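Local coordinates for protein cytochrome P450 reductase (Amycolatopsis methanolica 239, PDB 5OGX) that passes electrons from NADH, through FAD and a [2Fe-2S] cluster, to a cytochrome P450 that O-demethylates guaiacol and other lignin-derived aromatics, at residues G254-A257 / E258-E261; A226-A229 / L230-P234; D62-S65 / A66-A70; V314-F317 / K318-R321; H242-G246 / A247-Y251. All coordinates share one frame; numbering follows the deposited sequence.

Interaction 1 of 5, residues G254-A257 / E258-E261; sequences GRFA and EIAE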
loop_
_atom_site.group_PDB
_atom_site.type_symbol
_atom_site.label_atom_id
_atom_site.label_comp_id
_atom_site.label_asym_id
_atom_site.label_seq_id
_atom_site.Cartn_x
_atom_site.Cartn_y
_atom_site.Cartn_z
ATOM N N GLY A 254 20.014 -1.060 -11.735
ATOM C CA GLY A 254 20.789 0.155 -11.958
ATOM C C GLY A 254 20.279 1.328 -11.142
ATOM O O GLY A 254 21.068 2.135 -10.635
ATOM N N ARG A 255 18.952 1.430 -10.991
ATOM C CA ARG A 255 18.366 2.508 -10.195
ATOM C C ARG A 255 18.770 2.390 -8.733
ATOM O O ARG A 255 19.134 3.387 -8.100
ATOM C CB ARG A 255 16.833 2.515 -10.321
ATOM C CG ARG A 255 16.167 3.286 -9.187
ATOM C CD ARG A 255 14.931 4.093 -9.591
ATOM N NE ARG A 255 13.822 3.208 -9.899
ATOM C CZ ARG A 255 12.527 3.531 -9.879
ATOM N NH1 ARG A 255 12.106 4.748 -9.558
ATOM N NH2 ARG A 255 11.640 2.609 -10.209
ATOM N N PHE A 256 18.723 1.177 -8.173
ATOM C CA PHE A 256 19.115 1.018 -6.779
ATOM C C PHE A 256 20.608 1.232 -6.597
ATOM O O PHE A 256 21.032 1.728 -5.548
ATOM C CB PHE A 256 18.690 -0.355 -6.269
ATOM C CG PHE A 256 17.207 -0.562 -6.319
ATOM C CD1 PHE A 256 16.373 0.265 -5.599
ATOM C CD2 PHE A 256 16.656 -1.544 -7.119
ATOM C CE1 PHE A 256 14.976 0.096 -5.658
ATOM C CE2 PHE A 256 15.289 -1.714 -7.195
ATOM C CZ PHE A 256 14.446 -0.894 -6.447
ATOM N N ALA A 257 21.414 0.881 -7.607
ATOM C CA ALA A 257 22.849 1.121 -7.516
ATOM C C ALA A 257 23.144 2.614 -7.455
ATOM O O ALA A 257 24.023 3.048 -6.702
ATOM C CB ALA A 257 23.570 0.468 -8.698
ATOM N N GLU A 258 22.392 3.421 -8.208
ATOM C CA GLU A 258 22.584 4.870 -8.148
ATOM C C GLU A 258 22.199 5.422 -6.782
ATOM O O GLU A 258 22.861 6.332 -6.271
ATOM C CB GLU A 258 21.775 5.562 -9.246
ATOM C CG GLU A 258 22.405 5.454 -10.620
ATOM C CD GLU A 258 21.979 6.575 -11.551
ATOM O OE1 GLU A 258 21.198 7.449 -11.114
ATOM O OE2 GLU A 258 22.430 6.581 -12.720
ATOM N N ILE A 259 21.136 4.885 -6.177
ATOM C CA ILE A 259 20.763 5.319 -4.829
ATOM C C ILE A 259 21.885 5.004 -3.851
ATOM O O ILE A 259 22.298 5.855 -3.054
ATOM C CB ILE A 259 19.429 4.679 -4.392
ATOM C CG1 ILE A 259 18.306 5.115 -5.338
ATOM C CG2 ILE A 259 19.102 5.117 -2.947
ATOM C CD1 ILE A 259 16.955 4.424 -5.088
ATOM N N ALA A 260 22.426 3.789 -3.931
ATOM C CA ALA A 260 23.493 3.388 -3.017
ATOM C C ALA A 260 24.758 4.225 -3.210
ATOM O O ALA A 260 25.458 4.529 -2.242
ATOM C CB ALA A 260 23.817 1.908 -3.200
ATOM N N GLU A 261 25.068 4.615 -4.441
ATOM C CA GLU A 261 26.302 5.385 -4.613
ATOM C C GLU A 261 26.181 6.742 -3.931
ATOM O O GLU A 261 27.163 7.254 -3.385
ATOM C CB GLU A 261 26.639 5.533 -6.095
ATOM C CG GLU A 261 27.170 4.249 -6.770
ATOM C CD GLU A 261 28.354 3.591 -6.040
ATOM O OE1 GLU A 261 29.348 4.279 -5.745
ATOM O OE2 GLU A 261 28.300 2.372 -5.770
HETATM O O HOH W 1 26.277 0.928 -5.790
#

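Interaction 2 of 5, residues A226-A229 / L230-P234; sequences ARTA and LARHP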
loop_
_atom_site.group_PDB
_atom_site.type_symbol
_atom_site.label_atom_id
_atom_site.label_comp_id
_atom_site.label_asym_id
_atom_site.label_seq_id
_atom_site.Cartn_x
_atom_site.Cartn_y
_atom_site.Cartn_z
ATOM N N ALA A 226 11.625 4.558 0.556
ATOM C CA ALA A 226 13.071 4.638 0.767
ATOM C C ALA A 226 13.646 5.937 0.213
ATOM O O ALA A 226 14.462 6.597 0.869
ATOM C CB ALA A 226 13.766 3.439 0.119
ATOM N N ARG A 227 13.240 6.316 -1.002
ATOM C CA ARG A 227 13.746 7.561 -1.573
ATOM C C ARG A 227 13.312 8.762 -0.747
ATOM O O ARG A 227 14.084 9.710 -0.562
ATOM C CB ARG A 227 13.273 7.708 -3.017
ATOM C CG ARG A 227 13.944 6.758 -3.984
ATOM C CD ARG A 227 13.652 7.167 -5.421
ATOM N NE ARG A 227 12.303 6.810 -5.859
ATOM C CZ ARG A 227 11.650 7.441 -6.835
ATOM N NH1 ARG A 227 10.427 7.051 -7.193
ATOM N NH2 ARG A 227 12.219 8.468 -7.449
ATOM N N THR A 228 12.075 8.751 -0.252
ATOM C CA THR A 228 11.615 9.863 0.572
ATOM C C THR A 228 12.401 9.942 1.874
ATOM O O THR A 228 12.788 11.034 2.308
ATOM C CB THR A 228 10.118 9.716 0.862
ATOM O OG1 THR A 228 9.412 9.652 -0.393
ATOM C CG2 THR A 228 9.626 10.903 1.689
ATOM N N ALA A 229 12.650 8.791 2.507
ATOM C CA ALA A 229 13.352 8.789 3.785
ATOM C C ALA A 229 14.774 9.280 3.611
ATOM O O ALA A 229 15.311 9.976 4.478
ATOM C CB ALA A 229 13.351 7.380 4.381
ATOM N N LEU A 230 15.397 8.909 2.498
ATOM C CA LEU A 230 16.776 9.313 2.253
ATOM C C LEU A 230 16.871 10.789 1.891
ATOM O O LEU A 230 17.872 11.444 2.212
ATOM C CB LEU A 230 17.369 8.434 1.151
ATOM C CG LEU A 230 17.705 7.000 1.579
ATOM C CD1 LEU A 230 18.030 6.117 0.353
ATOM C CD2 LEU A 230 18.855 6.970 2.604
ATOM N N ALA A 231 15.847 11.344 1.237
ATOM C CA ALA A 231 15.858 12.782 0.976
ATOM C C ALA A 231 15.796 13.572 2.281
ATOM O O ALA A 231 16.497 14.580 2.438
ATOM C CB ALA A 231 14.703 13.162 0.048
ATOM N N ARG A 232 14.986 13.107 3.239
ATOM C CA ARG A 232 14.887 13.754 4.544
ATOM C C ARG A 232 16.183 13.635 5.337
ATOM O O ARG A 232 16.594 14.587 6.014
ATOM C CB ARG A 232 13.750 13.131 5.360
ATOM C CG ARG A 232 12.369 13.256 4.767
ATOM C CD ARG A 232 11.385 12.470 5.622
ATOM N NE ARG A 232 10.013 12.674 5.165
ATOM C CZ ARG A 232 8.950 12.257 5.839
ATOM N NH1 ARG A 232 9.119 11.615 6.989
ATOM N NH2 ARG A 232 7.728 12.492 5.361
ATOM N N HIS A 233 16.802 12.456 5.318
ATOM C CA HIS A 233 17.995 12.175 6.118
ATOM C C HIS A 233 18.987 11.427 5.237
ATOM O O HIS A 233 19.011 10.191 5.218
ATOM C CB HIS A 233 17.650 11.360 7.366
ATOM C CG HIS A 233 16.897 12.136 8.405
ATOM N ND1 HIS A 233 15.537 12.012 8.590
ATOM C CD2 HIS A 233 17.319 13.045 9.314
ATOM C CE1 HIS A 233 15.153 12.812 9.569
ATOM N NE2 HIS A 233 16.216 13.449 10.026
ATOM N N PRO A 234 19.829 12.150 4.498
ATOM C CA PRO A 234 20.650 11.501 3.459
ATOM C C PRO A 234 21.638 10.471 3.977
ATOM O O PRO A 234 22.055 9.600 3.206
ATOM C CB PRO A 234 21.376 12.683 2.806
ATOM C CG PRO A 234 20.448 13.833 3.013
ATOM C CD PRO A 234 19.817 13.615 4.359
#

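Interaction 3 of 5, residues D62-S65 / A66-A70; sequences DTLS and AEERA. Unlike the reference sequence in segment 66-70: Glu67 (reference Asp).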
loop_
_atom_site.group_PDB
_atom_site.type_symbol
_atom_site.label_atom_id
_atom_site.label_comp_id
_atom_site.label_asym_id
_atom_site.label_seq_id
_atom_site.Cartn_x
_atom_site.Cartn_y
_atom_site.Cartn_z
ATOM N N ASP A 62 -14.782 -13.025 8.708
ATOM C CA ASP A 62 -13.506 -13.108 9.408
ATOM C C ASP A 62 -12.962 -11.726 9.735
ATOM O O ASP A 62 -12.217 -11.571 10.708
ATOM C CB ASP A 62 -12.499 -13.917 8.591
ATOM C CG ASP A 62 -11.809 -13.092 7.533
ATOM O OD1 ASP A 62 -12.492 -12.675 6.575
ATOM O OD2 ASP A 62 -10.587 -12.866 7.657
ATOM N N THR A 63 -13.333 -10.711 8.953
ATOM C CA THR A 63 -12.945 -9.340 9.256
ATOM C C THR A 63 -13.902 -8.661 10.226
ATOM O O THR A 63 -13.481 -7.791 11.000
ATOM C CB THR A 63 -12.878 -8.502 7.971
ATOM O OG1 THR A 63 -12.328 -9.286 6.906
ATOM C CG2 THR A 63 -11.992 -7.311 8.194
ATOM N N LEU A 64 -15.176 -9.039 10.199
ATOM C CA LEU A 64 -16.195 -8.387 11.020
ATOM C C LEU A 64 -17.209 -9.456 11.424
ATOM O O LEU A 64 -18.124 -9.768 10.657
ATOM C CB LEU A 64 -16.853 -7.248 10.260
ATOM C CG LEU A 64 -17.907 -6.455 11.030
ATOM C CD1 LEU A 64 -17.226 -5.505 12.009
ATOM C CD2 LEU A 64 -18.806 -5.701 10.065
ATOM N N SER A 65 -17.057 -9.985 12.633
ATOM C CA SER A 65 -17.867 -11.120 13.057
ATOM C C SER A 65 -19.311 -10.706 13.339
ATOM O O SER A 65 -19.631 -9.528 13.513
ATOM C CB SER A 65 -17.261 -11.757 14.304
ATOM O OG SER A 65 -17.573 -10.983 15.446
ATOM N N ALA A 66 -20.199 -11.706 13.383
ATOM C CA ALA A 66 -21.577 -11.437 13.786
ATOM C C ALA A 66 -21.623 -10.841 15.186
ATOM O O ALA A 66 -22.445 -9.966 15.473
ATOM C CB ALA A 66 -22.412 -12.718 13.722
ATOM N N GLU A 67 -20.738 -11.307 16.068
ATOM C CA GLU A 67 -20.611 -10.722 17.397
ATOM C C GLU A 67 -20.302 -9.233 17.309
ATOM O O GLU A 67 -20.967 -8.408 17.947
ATOM C CB GLU A 67 -19.518 -11.459 18.173
ATOM C CG GLU A 67 -19.488 -11.188 19.664
ATOM C CD GLU A 67 -18.839 -12.321 20.444
ATOM O OE1 GLU A 67 -18.442 -12.095 21.608
ATOM O OE2 GLU A 67 -18.726 -13.437 19.891
ATOM N N GLU A 68 -19.302 -8.874 16.499
ATOM C CA GLU A 68 -18.889 -7.478 16.383
ATOM C C GLU A 68 -19.996 -6.612 15.793
ATOM O O GLU A 68 -20.187 -5.467 16.215
ATOM C CB GLU A 68 -17.622 -7.373 15.533
ATOM C CG GLU A 68 -16.368 -7.927 16.190
ATOM C CD GLU A 68 -15.152 -7.859 15.279
ATOM O OE1 GLU A 68 -14.144 -7.232 15.669
ATOM O OE2 GLU A 68 -15.205 -8.432 14.169
ATOM N N ARG A 69 -20.725 -7.130 14.800
ATOM C CA ARG A 69 -21.844 -6.373 14.246
ATOM C C ARG A 69 -22.913 -6.131 15.300
ATOM O O ARG A 69 -23.487 -5.040 15.375
ATOM C CB ARG A 69 -22.447 -7.109 13.052
ATOM C CG ARG A 69 -21.474 -7.274 11.908
ATOM C CD ARG A 69 -21.921 -8.335 10.926
ATOM N NE ARG A 69 -20.774 -8.799 10.155
ATOM C CZ ARG A 69 -20.709 -8.799 8.829
ATOM N NH1 ARG A 69 -21.734 -8.373 8.107
ATOM N NH2 ARG A 69 -19.612 -9.233 8.230
ATOM N N ALA A 70 -23.188 -7.143 16.125
ATOM C CA ALA A 70 -24.210 -7.001 17.154
ATOM C C ALA A 70 -23.802 -5.988 18.213
ATOM O O ALA A 70 -24.667 -5.347 18.822
ATOM C CB ALA A 70 -24.490 -8.357 17.799
HETATM O O HOH W 2 -12.774 -9.894 13.479
#

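Interaction 4 of 5, residues V314-F317 / K318-R321; sequences VKAF and KRRR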
loop_
_atom_site.group_PDB
_atom_site.type_symbol
_atom_site.label_atom_id
_atom_site.label_comp_id
_atom_site.label_asym_id
_atom_site.label_seq_id
_atom_site.Cartn_x
_atom_site.Cartn_y
_atom_site.Cartn_z
ATOM N N VAL A 314 6.408 -9.787 10.124
ATOM C CA VAL A 314 6.138 -9.016 11.338
ATOM C C VAL A 314 6.542 -9.814 12.572
ATOM O O VAL A 314 7.183 -9.298 13.498
ATOM C CB VAL A 314 4.653 -8.606 11.403
ATOM C CG1 VAL A 314 4.294 -8.149 12.809
ATOM C CG2 VAL A 314 4.360 -7.512 10.392
ATOM N N LYS A 315 6.155 -11.088 12.617
ATOM C CA LYS A 315 6.466 -11.877 13.801
ATOM C C LYS A 315 7.971 -12.074 13.948
ATOM O O LYS A 315 8.493 -12.055 15.068
ATOM C CB LYS A 315 5.727 -13.216 13.748
ATOM C CG LYS A 315 4.239 -13.027 14.019
ATOM C CD LYS A 315 3.406 -14.249 13.690
ATOM C CE LYS A 315 1.939 -13.854 13.564
ATOM N NZ LYS A 315 1.027 -15.021 13.394
ATOM N N ALA A 316 8.679 -12.254 12.834
ATOM C CA ALA A 316 10.128 -12.408 12.905
ATOM C C ALA A 316 10.794 -11.132 13.406
ATOM O O ALA A 316 11.706 -11.196 14.243
ATOM C CB ALA A 316 10.689 -12.798 11.541
ATOM N N PHE A 317 10.374 -9.974 12.888
ATOM C CA PHE A 317 10.868 -8.702 13.419
ATOM C C PHE A 317 10.669 -8.630 14.932
ATOM O O PHE A 317 11.572 -8.241 15.681
ATOM C CB PHE A 317 10.140 -7.531 12.757
ATOM C CG PHE A 317 10.568 -7.215 11.345
ATOM C CD1 PHE A 317 11.622 -7.865 10.736
ATOM C CD2 PHE A 317 9.890 -6.227 10.641
ATOM C CE1 PHE A 317 12.000 -7.535 9.436
ATOM C CE2 PHE A 317 10.269 -5.885 9.357
ATOM C CZ PHE A 317 11.315 -6.545 8.759
ATOM N N LYS A 318 9.475 -8.998 15.403
ATOM C CA LYS A 318 9.185 -8.837 16.828
ATOM C C LYS A 318 10.021 -9.787 17.674
ATOM O O LYS A 318 10.446 -9.432 18.778
ATOM C CB LYS A 318 7.694 -9.053 17.096
ATOM C CG LYS A 318 6.817 -7.898 16.672
ATOM C CD LYS A 318 5.330 -8.262 16.818
ATOM C CE LYS A 318 4.428 -7.116 16.371
ATOM N NZ LYS A 318 3.000 -7.336 16.780
ATOM N N ARG A 319 10.283 -10.994 17.169
ATOM C CA ARG A 319 11.087 -11.946 17.930
ATOM C C ARG A 319 12.519 -11.459 18.103
ATOM O O ARG A 319 13.193 -11.847 19.065
ATOM C CB ARG A 319 11.070 -13.311 17.248
ATOM C CG ARG A 319 9.701 -13.969 17.257
ATOM C CD ARG A 319 9.768 -15.401 16.751
ATOM N NE ARG A 319 10.850 -15.603 15.793
ATOM C CZ ARG A 319 10.676 -15.715 14.482
ATOM N NH1 ARG A 319 11.723 -15.891 13.697
ATOM N NH2 ARG A 319 9.454 -15.645 13.960
ATOM N N ARG A 320 12.999 -10.620 17.186
ATOM C CA ARG A 320 14.308 -9.997 17.305
ATOM C C ARG A 320 14.225 -8.623 17.958
ATOM O O ARG A 320 15.162 -7.824 17.834
ATOM C CB ARG A 320 14.979 -9.916 15.932
ATOM C CG ARG A 320 15.339 -11.286 15.343
ATOM C CD ARG A 320 15.844 -12.223 16.434
ATOM N NE ARG A 320 16.413 -13.466 15.918
ATOM C CZ ARG A 320 17.699 -13.638 15.629
ATOM N NH1 ARG A 320 18.557 -12.642 15.793
ATOM N NH2 ARG A 320 18.128 -14.809 15.174
ATOM N N ARG A 321 13.109 -8.342 18.634
ATOM C CA ARG A 321 12.927 -7.246 19.572
ATOM C C ARG A 321 12.771 -5.901 18.879
ATOM O O ARG A 321 12.961 -4.854 19.506
ATOM C CB ARG A 321 14.056 -7.219 20.611
ATOM C CG ARG A 321 13.977 -8.445 21.540
ATOM C CD ARG A 321 15.247 -8.661 22.353
ATOM N NE ARG A 321 15.321 -7.727 23.469
ATOM C CZ ARG A 321 16.229 -6.763 23.559
ATOM N NH1 ARG A 321 17.131 -6.623 22.597
ATOM N NH2 ARG A 321 16.238 -5.945 24.605
#

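Interaction 5 of 5, residues H242-G246 / A247-Y251; sequences HGVRG and AADLY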
loop_
_atom_site.group_PDB
_atom_site.type_symbol
_atom_site.label_atom_id
_atom_site.label_comp_id
_atom_site.label_asym_id
_atom_site.label_seq_id
_atom_site.Cartn_x
_atom_site.Cartn_y
_atom_site.Cartn_z
ATOM N N HIS A 242 14.832 -7.326 -1.482
ATOM C CA HIS A 242 13.843 -7.695 -2.495
ATOM C C HIS A 242 13.770 -9.217 -2.572
ATOM O O HIS A 242 14.704 -9.860 -3.060
ATOM C CB HIS A 242 14.206 -7.089 -3.848
ATOM C CG HIS A 242 13.124 -7.220 -4.871
ATOM N ND1 HIS A 242 13.359 -7.123 -6.227
ATOM C CD2 HIS A 242 11.789 -7.425 -4.730
ATOM C CE1 HIS A 242 12.217 -7.273 -6.878
ATOM N NE2 HIS A 242 11.246 -7.442 -5.993
ATOM N N GLY A 243 12.664 -9.793 -2.095
ATOM C CA GLY A 243 12.554 -11.243 -2.081
ATOM C C GLY A 243 11.850 -11.748 -3.324
ATOM O O GLY A 243 10.683 -11.419 -3.557
ATOM N N VAL A 244 12.548 -12.542 -4.140
ATOM C CA VAL A 244 12.006 -13.061 -5.389
ATOM C C VAL A 244 12.400 -14.528 -5.520
ATOM O O VAL A 244 13.205 -15.057 -4.754
ATOM C CB VAL A 244 12.511 -12.279 -6.619
ATOM C CG1 VAL A 244 12.038 -10.826 -6.589
ATOM C CG2 VAL A 244 14.018 -12.340 -6.679
ATOM N N ARG A 245 11.815 -15.186 -6.517
ATOM C CA ARG A 245 12.128 -16.591 -6.747
ATOM C C ARG A 245 13.522 -16.765 -7.343
ATOM O O ARG A 245 14.259 -17.680 -6.956
ATOM C CB ARG A 245 11.071 -17.213 -7.657
ATOM C CG ARG A 245 9.803 -17.615 -6.923
ATOM C CD ARG A 245 8.778 -18.218 -7.877
ATOM N NE ARG A 245 8.468 -17.311 -8.980
ATOM C CZ ARG A 245 8.720 -17.570 -10.260
ATOM N NH1 ARG A 245 9.290 -18.716 -10.615
ATOM N NH2 ARG A 245 8.402 -16.680 -11.189
ATOM N N GLY A 246 13.889 -15.921 -8.307
ATOM C CA GLY A 246 15.158 -16.082 -8.998
ATOM C C GLY A 246 15.608 -14.768 -9.595
ATOM O O GLY A 246 14.881 -13.773 -9.578
ATOM N N ALA A 247 16.825 -14.786 -10.160
ATOM C CA ALA A 247 17.393 -13.556 -10.702
ATOM C C ALA A 247 16.539 -12.991 -11.828
ATOM O O ALA A 247 16.513 -11.770 -12.035
ATOM C CB ALA A 247 18.823 -13.798 -11.188
ATOM N N ALA A 248 15.811 -13.853 -12.542
ATOM C CA ALA A 248 14.973 -13.387 -13.638
ATOM C C ALA A 248 13.864 -12.458 -13.167
ATOM O O ALA A 248 13.298 -11.717 -13.985
ATOM C CB ALA A 248 14.373 -14.586 -14.378
ATOM N N ASP A 249 13.540 -12.485 -11.872
ATOM C CA ASP A 249 12.507 -11.638 -11.287
ATOM C C ASP A 249 13.012 -10.259 -10.873
ATOM O O ASP A 249 12.201 -9.410 -10.484
ATOM C CB ASP A 249 11.908 -12.320 -10.054
ATOM C CG ASP A 249 11.307 -13.677 -10.364
ATOM O OD1 ASP A 249 10.489 -13.763 -11.299
ATOM O OD2 ASP A 249 11.640 -14.650 -9.655
ATOM N N LEU A 250 14.318 -10.020 -10.915
ATOM C CA LEU A 250 14.858 -8.775 -10.391
ATOM C C LEU A 250 14.738 -7.675 -11.432
ATOM O O LEU A 250 14.741 -7.935 -12.644
ATOM C CB LEU A 250 16.324 -8.949 -9.971
ATOM C CG LEU A 250 16.617 -9.999 -8.894
ATOM C CD1 LEU A 250 18.107 -10.290 -8.816
ATOM C CD2 LEU A 250 16.069 -9.503 -7.541
ATOM N N TYR A 251 14.618 -6.437 -10.958
ATOM C CA TYR A 251 14.512 -5.312 -11.874
ATOM C C TYR A 251 15.044 -4.044 -11.223
ATOM O O TYR A 251 15.249 -3.977 -10.008
ATOM C CB TYR A 251 13.062 -5.104 -12.364
ATOM C CG TYR A 251 12.028 -4.828 -11.295
ATOM C CD1 TYR A 251 11.338 -5.875 -10.686
ATOM C CD2 TYR A 251 11.704 -3.522 -10.922
ATOM C CE1 TYR A 251 10.378 -5.640 -9.723
ATOM C CE2 TYR A 251 10.731 -3.275 -9.949
ATOM C CZ TYR A 251 10.077 -4.344 -9.355
ATOM O OH TYR A 251 9.112 -4.115 -8.405
HETATM O O HOH W 3 15.207 -6.093 -8.184
#

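Interaction 1 of 5, residues G254-A257 / E258-E261
Phe256 and Ile259 meet because both lead off from the helix beside their own backbone N: chi1 is -61° in each, and Ile259 then runs straight on to CD1 with chi2 at 174°. That sends the CD1 methyl of Ile259 back toward the start of the helix, where it lies obliquely to the phenyl ring, 4.2 Å from CD1 of Phe256. The same methyl comes 4.3 Å from CG of Arg255, so it touches both an aromatic ring and the aliphatic part of an arginine. Nearer the backbone, CG1 of Ile259 sits 3.4 Å from Arg255 O, the carbonyl that accepts the hydrogen bond from Ile259 N. All this belongs to helix 253-262, the crossover helix of the beta-alpha-beta unit built with strands 238-244 and 266-272 in the NAD-binding domain. Its regular i to i+4 bonds run from Glu258 N to Gly254 O through to Glu261 N on Ala257 O (2.9 Å). The apolar side is turned inward: Phe256 stacks on Phe268 and touches Leu219 and Val223, while Ile259 reaches Phe266. The guanidinium of Arg255 has its partners elsewhere, in salt bridges to Glu162 and Asp252, near the FAD-binding His164. On the exposed side, Glu258 stretches away from the helix after its CG passes 3.6 Å from Gly254 O. Glu261 starts beside its backbone N, which puts its CG 3.4 Å from Ala257 O, and the chain then bends at chi2. A water donates to that carbonyl at 3.2 Å and also approaches OE2 of Glu261, though so closely that the second bond is doubtful.

Interaction 2 of 5, residues A226-A229 / L230-P234
Thr228 and Arg232 lie side by side on one flank of helix 219-232, one turn apart and pointing the same way. The CG2 methyl of Thr228 comes 3.9 Å from NE of Arg232 and approaches the guanidinium obliquely. Arg232 takes up this line because its CG starts beside the backbone N (chi1 -61°) and the chain stays extended as far as NE. On the way, its CG passes 3.3 Å from Thr228 O, the same carbonyl that accepts from Arg232 N at 3.2 Å. The hydroxyl of Thr228 lies on the other branch, beside its backbone N, and bonds back to Gly224 O in the preceding turn, leaving the methyl to face the arginine. On another flank, Leu230 curls over the previous turn, with CG 3.3 Å and CD1 3.6 Å from Ala226 O. Both Ala226 and Leu230 pack on Val238, so this flank faces the strand that follows in the beta-alpha-beta unit 210-215, 219-232 and 238-244. The helical bonds end with His233 N on Ala229 O, at 3.0 Å; His233 itself has already left helical backbone angles. Between the side chains of Thr228 and Arg232 the meeting is thus a methyl against the NE end of the arginine, and the polar bond that joins the residues is the backbone one. The charge of Arg232 is answered farther out, by a salt bridge to Asp205 and a hydrogen bond to Pro200 O, partners that probably fix where the guanidinium points.

Interaction 3 of 5, residues D62-S65 / A66-A70
Ser65 and Glu68 exchange hydrogen bonds in a capping box at the start of helix 66-70. Ser65 OG accepts from Glu68 N at 2.9 Å; chi1 of 78° holds the hydroxyl between the backbone N and the carbonyl carbon, where it can accept from this N-H of the first turn. In return, Ser65 N donates to Glu68 OE2 at 2.9 Å, nearly straight at 164° and on the anti lone pair. A second set of bonds comes from Arg69, whose NE and NH2 both reach Leu64 O side-on, each at 2.9 Å. That oxygen lies in the guanidinium plane, though NE meets it from above the carbonyl plane. Arg69 N adds the first full helical turn by bonding to Ser65 O. Apolar contact comes from Leu64, which crosses the arginine: its CD2 rests over one face of the guanidinium and 3.6 Å from Arg69 CG, while CD1 lies 4.0 Å from Glu68 CB. Outside, Glu68 OE1 forms a salt bridge with Lys46, on strand 46-51, and Arg69 NH2 also donates to Ala59 O. Leu64 and Glu68 both touch Leu73, so the capped turn leans on strand 73-75 at the edge of the mixed sheet of the [2Fe-2S] domain, with Thr63 bonded to Gly40 O in the cluster-binding loop.

Interaction 4 of 5, residues V314-F317 / K318-R321
This is a local contact along the last turns of helix 307-319, where Val314 and Lys318 run side by side and the chain then leaves the helix. The lysine is extended beyond CG and points the same way as the valine, so its CE methylene lies 3.7 Å from Val314 CG1. Val314 offers that methyl because CG1 stands opposite its backbone N, with chi1 at 165°. Lys318 N bonds to Val314 O at 3.0 Å. The helix joins strands 300-305 and 327-331 in a beta-alpha-beta unit, and Val314 and Phe317 turn to the sheet, both touching Leu303 and Ile327; the ring of Phe317 also meets that of Phe289. At the end of the helix the pattern is a Schellman motif: Arg321 has positive phi (76°), its N bonds to Lys318 O at 2.9 Å, and Met322 N reaches back to Phe317 O. Arg320 N bonds Ala316 O at 3.3 Å and Phe317 O only weakly. In the conformer described, one of two, Arg319 folds at chi3 and lays one guanidinium face over Ala316 CA; the contact is to that extent doubtful. Arg320 bends at chi2, and its NH1 donates to Pro294 O.

Interaction 5 of 5, residues H242-G246 / A247-Y251
Where strand 238-244 of the parallel NAD-binding sheet ends, the chain turns a corner at Arg245 and enters a short 3-10 turn, residues 247-249, with Asp249 reaching back to hold it. Gly246 N donates to Asp249 OD2 at 2.9 Å, on the anti side of the carboxylate, and Asp249 N returns a bond to Gly246 O at 3.0 Å, meeting that oxygen from above the carbonyl plane. Arg245 lays one guanidinium face over OD2; its salt bridge, NH2 to Asp249 OD1 at 3.6 Å, is one of charges alone, since the oxygen lies well out of the guanidinium plane. OD2 has a stronger partner in Arg115. Alongside, Val244 CB packs 3.5 Å from Asp249 CB, and Val244 CG2 reaches Leu250 CD2 at right angles to the leucine chain, 3.6 Å away. Two residues earlier on the strand, His242 turns its edge to the face of Tyr251 in an offset edge-to-face pair, planes at 84°. NE2 of the histidine bonds Gly216 O, while Tyr251 OH bonds His164, an FAD-binding residue. A single water ties the two residues together, lying in the imidazole plane 2.9 Å from His242 ND1 and accepting from Tyr251 N at 2.9 Å.

In the fold
Interaction 1 touches both interaction 2 and interaction 5 in the NAD-binding domain, though those two stay about 11 Å apart at their nearest atoms. Ile259 CG2 of interaction 1 packs on Leu230 CD1 of interaction 2 at 3.6 Å, joining helices 253-262 and 219-232, and Phe256 CE2 lies 3.6 Å from Tyr251 O of interaction 5, on the way from strand 238-244 to helix 253-262. Interaction 5 approaches the flavin, Tyr251 having its side chain about 7 Å from FAD. Interaction 4, on a helix of the same sheet, comes with its nearest atoms about 11 Å from interaction 5. Interaction 3 belongs to the iron-sulfur domain, its centre about 47 Å from that of interaction 1, with the Thr63 side chain about 5 Å from the cluster.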